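Nitrilotriacetate monooxygenase component B (Bacillus cereus ATCC 14579, PDB 3BPK) probably binds FMN and serves as an oxidoreductase component of a nitrilotriacetate monooxygenase. Local coordinates at residues I26-V30 with I185-A189; P46-F50 with S61-Q65. One frame throughout, in Å; residues are numbered along the deposited sequence.

Contact 1 of 2, residues I26-V30 with I185-A189; sequences IPRPV and ISRLA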
loop_
_atom_site.group_PDB
_atom_site.type_symbol
_atom_site.label_atom_id
_atom_site.label_comp_id
_atom_site.label_asym_id
_atom_site.label_seq_id
_atom_site.Cartn_x
_atom_site.Cartn_y
_atom_site.Cartn_z
ATOM N N ILE B 26 -2.785 5.619 6.886
ATOM C CA ILE B 26 -2.343 4.743 7.972
ATOM C C ILE B 26 -3.458 3.755 8.288
ATOM O O ILE B 26 -4.626 4.014 7.970
ATOM C CB ILE B 26 -2.017 5.555 9.245
ATOM C CG1 ILE B 26 -3.225 6.427 9.659
ATOM C CG2 ILE B 26 -0.763 6.425 9.056
ATOM C CD1 ILE B 26 -3.164 6.880 11.154
ATOM N N PRO B 27 -3.110 2.594 8.874
ATOM C CA PRO B 27 -1.742 2.099 9.122
ATOM C C PRO B 27 -1.196 1.532 7.819
ATOM O O PRO B 27 -1.980 1.158 6.927
ATOM C CB PRO B 27 -1.977 0.957 10.131
ATOM C CG PRO B 27 -3.308 0.413 9.712
ATOM C CD PRO B 27 -4.135 1.613 9.293
ATOM N N ARG B 28 0.127 1.495 7.674
ATOM C CA ARG B 28 0.722 0.931 6.439
ATOM C C ARG B 28 1.487 -0.375 6.745
ATOM O O ARG B 28 2.273 -0.420 7.683
ATOM C CB ARG B 28 1.720 1.908 5.796
ATOM C CG ARG B 28 1.006 3.192 5.347
ATOM C CD ARG B 28 1.966 4.155 4.645
ATOM N NE ARG B 28 3.127 4.572 5.425
ATOM C CZ ARG B 28 3.070 5.464 6.437
ATOM N NH1 ARG B 28 1.915 6.031 6.780
ATOM N NH2 ARG B 28 4.175 5.818 7.093
ATOM N N PRO B 29 1.275 -1.408 5.940
ATOM C CA PRO B 29 2.030 -2.646 6.166
ATOM C C PRO B 29 3.484 -2.409 5.775
ATOM O O PRO B 29 3.757 -1.598 4.879
ATOM C CB PRO B 29 1.359 -3.654 5.229
ATOM C CG PRO B 29 0.778 -2.821 4.129
ATOM C CD PRO B 29 0.355 -1.500 4.784
ATOM N N VAL B 30 4.399 -3.161 6.382
ATOM C CA VAL B 30 5.830 -2.885 6.178
ATOM C C VAL B 30 6.509 -4.076 5.509
ATOM O O VAL B 30 6.535 -5.192 6.087
ATOM C CB VAL B 30 6.537 -2.563 7.560
ATOM C CG1 VAL B 30 8.029 -2.276 7.404
ATOM C CG2 VAL B 30 5.869 -1.336 8.232
ATOM N N ILE B 185 3.272 -5.972 12.034
ATOM C CA ILE B 185 3.453 -4.578 12.464
ATOM C C ILE B 185 3.198 -3.605 11.309
ATOM O O ILE B 185 3.381 -3.953 10.118
ATOM C CB ILE B 185 4.823 -4.329 13.145
ATOM C CG1 ILE B 185 5.964 -4.578 12.191
ATOM C CG2 ILE B 185 4.986 -5.143 14.456
ATOM C CD1 ILE B 185 6.435 -3.317 11.540
ATOM N N SER B 186 2.747 -2.397 11.655
ATOM C CA SER B 186 2.479 -1.394 10.643
ATOM C C SER B 186 3.128 -0.080 11.017
ATOM O O SER B 186 3.487 0.132 12.165
ATOM C CB SER B 186 0.976 -1.226 10.445
ATOM O OG SER B 186 0.321 -0.961 11.681
ATOM N N ARG B 187 3.263 0.791 10.029
ATOM C CA ARG B 187 3.910 2.096 10.204
ATOM C C ARG B 187 2.869 3.220 10.253
ATOM O O ARG B 187 1.899 3.235 9.488
ATOM C CB ARG B 187 4.891 2.346 9.074
ATOM C CG ARG B 187 5.773 3.556 9.261
ATOM C CD ARG B 187 6.954 3.360 10.150
ATOM N NE ARG B 187 7.687 4.625 10.230
ATOM C CZ ARG B 187 8.654 5.017 9.392
ATOM N NH1 ARG B 187 9.065 4.225 8.386
ATOM N NH2 ARG B 187 9.234 6.210 9.565
ATOM N N LEU B 188 3.109 4.174 11.156
ATOM C CA LEU B 188 2.284 5.375 11.191
ATOM C C LEU B 188 3.160 6.582 10.818
ATOM O O LEU B 188 4.119 6.443 10.054
ATOM C CB LEU B 188 1.648 5.536 12.577
ATOM C CG LEU B 188 0.900 4.314 13.128
ATOM C CD1 LEU B 188 0.327 4.691 14.497
ATOM C CD2 LEU B 188 -0.242 3.843 12.208
ATOM N N ALA B 189 2.869 7.754 11.368
ATOM C CA ALA B 189 3.710 8.895 11.075
ATOM C C ALA B 189 4.909 8.931 12.027
ATOM O O ALA B 189 4.864 8.331 13.089
ATOM C CB ALA B 189 2.887 10.188 11.154
HETATM O O HOH W 1 2.643 -5.406 7.926
#
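The guanidinium of Arg28 has Arg187 O over one face, 3.8 Å above its plane and displaced toward the rim, while Leu188 O lies obliquely to it. That second carbonyl takes a bent hydrogen bond from Arg28 NH2 (NH2 to Leu188 O 3.0 Å, 137° at the hydrogen), the donor standing above the carbonyl plane. A bend at chi3 (-58°) folds the arginine back over the partner strand, where NH2 also reaches Arg187 CG at 3.5 Å. Its NH1 is held by Thr22 O and Ile25 O.

In the backbone, Arg28 and Arg187 form an antiparallel hydrogen-bonded pair: Arg187 N reaches Arg28 O at 2.8 Å and Arg28 N reaches Arg187 O at 3.1 Å. A water continues the link from Val30 N to Ile185 O. Pro27, after a cis peptide bond, and Ile26 pack on Leu188 CD2 (3.9 Å from Ile26 CB), and Val30 CG2 meets Ile185 CD1.

This short antiparallel pairing sets strand 186-187 between strand 28-36 and strand 192-194 in the sheet, Ser186 being joined to the latter by a backbone hydrogen bond with Ala194; strand 42-54 adjoins Arg28 and Arg187, and the second subunit packs on Ile26 and Leu188.

Contact 2 of 2, residues P46-F50 with S61-Q65; sequences PYSYF and SVSVQ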
loop_
_atom_site.group_PDB
_atom_site.type_symbol
_atom_site.label_atom_id
_atom_site.label_comp_id
_atom_site.label_asym_id
_atom_site.label_seq_id
_atom_site.Cartn_x
_atom_site.Cartn_y
_atom_site.Cartn_z
ATOM N N PRO B 46 13.444 -1.929 5.440
ATOM C CA PRO B 46 12.003 -1.884 5.518
ATOM C C PRO B 46 11.428 -0.755 4.661
ATOM O O PRO B 46 12.009 0.346 4.596
ATOM C CB PRO B 46 11.749 -1.566 7.011
ATOM C CG PRO B 46 12.950 -0.751 7.403
ATOM C CD PRO B 46 14.092 -1.204 6.559
ATOM N N TYR B 47 10.256 -1.029 4.078
ATOM C CA TYR B 47 9.528 -0.074 3.225
ATOM C C TYR B 47 8.047 -0.141 3.554
ATOM O O TYR B 47 7.439 -1.208 3.361
ATOM C CB TYR B 47 9.713 -0.432 1.731
ATOM C CG TYR B 47 11.165 -0.332 1.335
ATOM C CD1 TYR B 47 11.736 0.920 1.049
ATOM C CD2 TYR B 47 12.015 -1.451 1.356
ATOM C CE1 TYR B 47 13.084 1.052 0.728
ATOM C CE2 TYR B 47 13.376 -1.323 1.042
ATOM C CZ TYR B 47 13.904 -0.081 0.731
ATOM O OH TYR B 47 15.254 0.045 0.461
ATOM N N SER B 48 7.450 0.966 4.030
ATOM C CA SER B 48 6.034 0.935 4.337
ATOM C C SER B 48 5.132 1.324 3.158
ATOM O O SER B 48 3.900 1.264 3.289
ATOM C CB SER B 48 5.715 1.804 5.558
ATOM O OG SER B 48 5.730 3.194 5.194
ATOM N N TYR B 49 5.737 1.717 2.018
ATOM C CA TYR B 49 4.910 2.057 0.842
ATOM C C TYR B 49 4.734 0.769 0.048
ATOM O O TYR B 49 5.289 0.580 -1.034
ATOM C CB TYR B 49 5.503 3.172 -0.026
ATOM C CG TYR B 49 5.704 4.505 0.636
ATOM C CD1 TYR B 49 5.387 4.753 1.985
ATOM C CD2 TYR B 49 6.289 5.531 -0.100
ATOM C CE1 TYR B 49 5.653 5.997 2.560
ATOM C CE2 TYR B 49 6.527 6.775 0.464
ATOM C CZ TYR B 49 6.201 7.002 1.770
ATOM O OH TYR B 49 6.434 8.249 2.353
ATOM N N PHE B 50 3.938 -0.126 0.633
ATOM C CA PHE B 50 3.864 -1.540 0.245
ATOM C C PHE B 50 2.388 -1.956 0.149
ATOM O O PHE B 50 1.573 -1.658 1.035
ATOM C CB PHE B 50 4.486 -2.319 1.415
ATOM C CG PHE B 50 4.349 -3.829 1.365
ATOM C CD1 PHE B 50 4.548 -4.559 0.184
ATOM C CD2 PHE B 50 4.128 -4.512 2.564
ATOM C CE1 PHE B 50 4.492 -5.974 0.216
ATOM C CE2 PHE B 50 4.087 -5.900 2.598
ATOM C CZ PHE B 50 4.276 -6.622 1.438
ATOM N N SER B 61 3.558 -4.461 -4.752
ATOM C CA SER B 61 4.305 -3.221 -5.062
ATOM C C SER B 61 5.058 -2.711 -3.855
ATOM O O SER B 61 4.569 -2.803 -2.719
ATOM C CB SER B 61 3.344 -2.124 -5.534
ATOM O OG SER B 61 2.316 -1.894 -4.574
ATOM N N VAL B 62 6.235 -2.132 -4.113
ATOM C CA VAL B 62 6.985 -1.461 -3.043
ATOM C C VAL B 62 7.562 -0.200 -3.681
ATOM O O VAL B 62 8.259 -0.285 -4.697
ATOM C CB VAL B 62 8.156 -2.326 -2.545
ATOM C CG1 VAL B 62 8.927 -1.601 -1.447
ATOM C CG2 VAL B 62 7.660 -3.657 -2.010
ATOM N N SER B 63 7.232 0.962 -3.121
ATOM C CA SER B 63 7.795 2.205 -3.660
ATOM C C SER B 63 9.060 2.570 -2.895
ATOM O O SER B 63 9.010 2.769 -1.669
ATOM C CB SER B 63 6.760 3.327 -3.622
ATOM O OG SER B 63 7.288 4.469 -4.255
ATOM N N VAL B 64 10.186 2.596 -3.602
ATOM C CA VAL B 64 11.498 2.829 -2.975
ATOM C C VAL B 64 11.972 4.237 -3.383
ATOM O O VAL B 64 12.094 4.534 -4.576
ATOM C CB VAL B 64 12.529 1.771 -3.443
ATOM C CG1 VAL B 64 13.920 2.029 -2.796
ATOM C CG2 VAL B 64 12.026 0.372 -3.058
ATOM N N GLN B 65 12.205 5.096 -2.402
ATOM C CA GLN B 65 12.548 6.500 -2.735
ATOM C C GLN B 65 13.959 6.567 -3.297
ATOM O O GLN B 65 14.824 5.762 -2.918
ATOM C CB GLN B 65 12.423 7.398 -1.494
ATOM C CG GLN B 65 11.004 7.383 -0.876
ATOM C CD GLN B 65 9.884 7.639 -1.924
ATOM O OE1 GLN B 65 9.857 8.697 -2.604
ATOM N NE2 GLN B 65 8.957 6.682 -2.050
HETATM O O HOH W 2 3.174 0.095 -2.969
HETATM O O HOH W 3 8.458 2.653 1.438
#
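With CG beside its backbone N and anti to its carbonyl carbon (chi1 -62°), Tyr47 sends its ring across Val62 and Val64 of the facing strand. Tyr49 has nearly the same first torsion, but its chi2 of 1° turns the ring so that Ser63 CB lies at its edge.

Tyr47 CB presses on Val62 CG1 at 3.5 Å, and farther out Val64 CG2 sits over one ring face in a CH-pi contact, 4.2 Å from the Tyr47 centroid. The other methyl, Val64 CG1, touches Tyr47 CE1, while the phenol oxygen is hydrogen-bonded to Thr74 OG1. Gln65 brings NE2 obliquely to the Tyr49 ring, 3.5 Å from Tyr49 CE2, with amide and ring planes 63° apart; this nitrogen is hydrogen-bonded to Val53 O of the second subunit.

The backbone is joined by a nearly straight hydrogen bond from Ser63 N to Tyr49 O (2.9 Å). Tyr49 O also accepts a hydrogen bond from a water that is hydrogen-bonded to Ser61 OG, and a second water spans Tyr49 N and Ser63 O. Phe50 and Val62 form a non-hydrogen-bonded pair, with Phe50 CD1 3.9 Å from Val62 CG2. Ser61 O lies at the Phe50 ring edge, in its plane, and receives a CA-H...O contact from Phe50 CA at 3.3 Å.

Tyr49 is the centre of an inverse gamma turn that interrupts strand 42-54. The whole is an antiparallel beta hairpin with strand 59-65, part of the flavin reductase-like domain and, through Phe50, Ser63 and Gln65, of the dimer interface.

In the fold
The two contacts lie in one antiparallel sheet, their centres about 11 Å apart. Strand 28-36 of contact 1 is followed in the chain by its sheet neighbour 42-54, which leads into 59-65 of contact 2; the partner strand 186-187 comes only near the C-terminus. The hairpin of contact 2 is therefore local, whereas contact 1 closes a span of some 155 residues. They touch directly: Arg28 NE is probably hydrogen-bonded to Ser48 OG (3.0 Å), and Val30 CG1 packs on Pro46 CB (3.8 Å). Both also reach the second subunit, so this part of the sheet brings together early and late parts of the chain and contributes to the dimer.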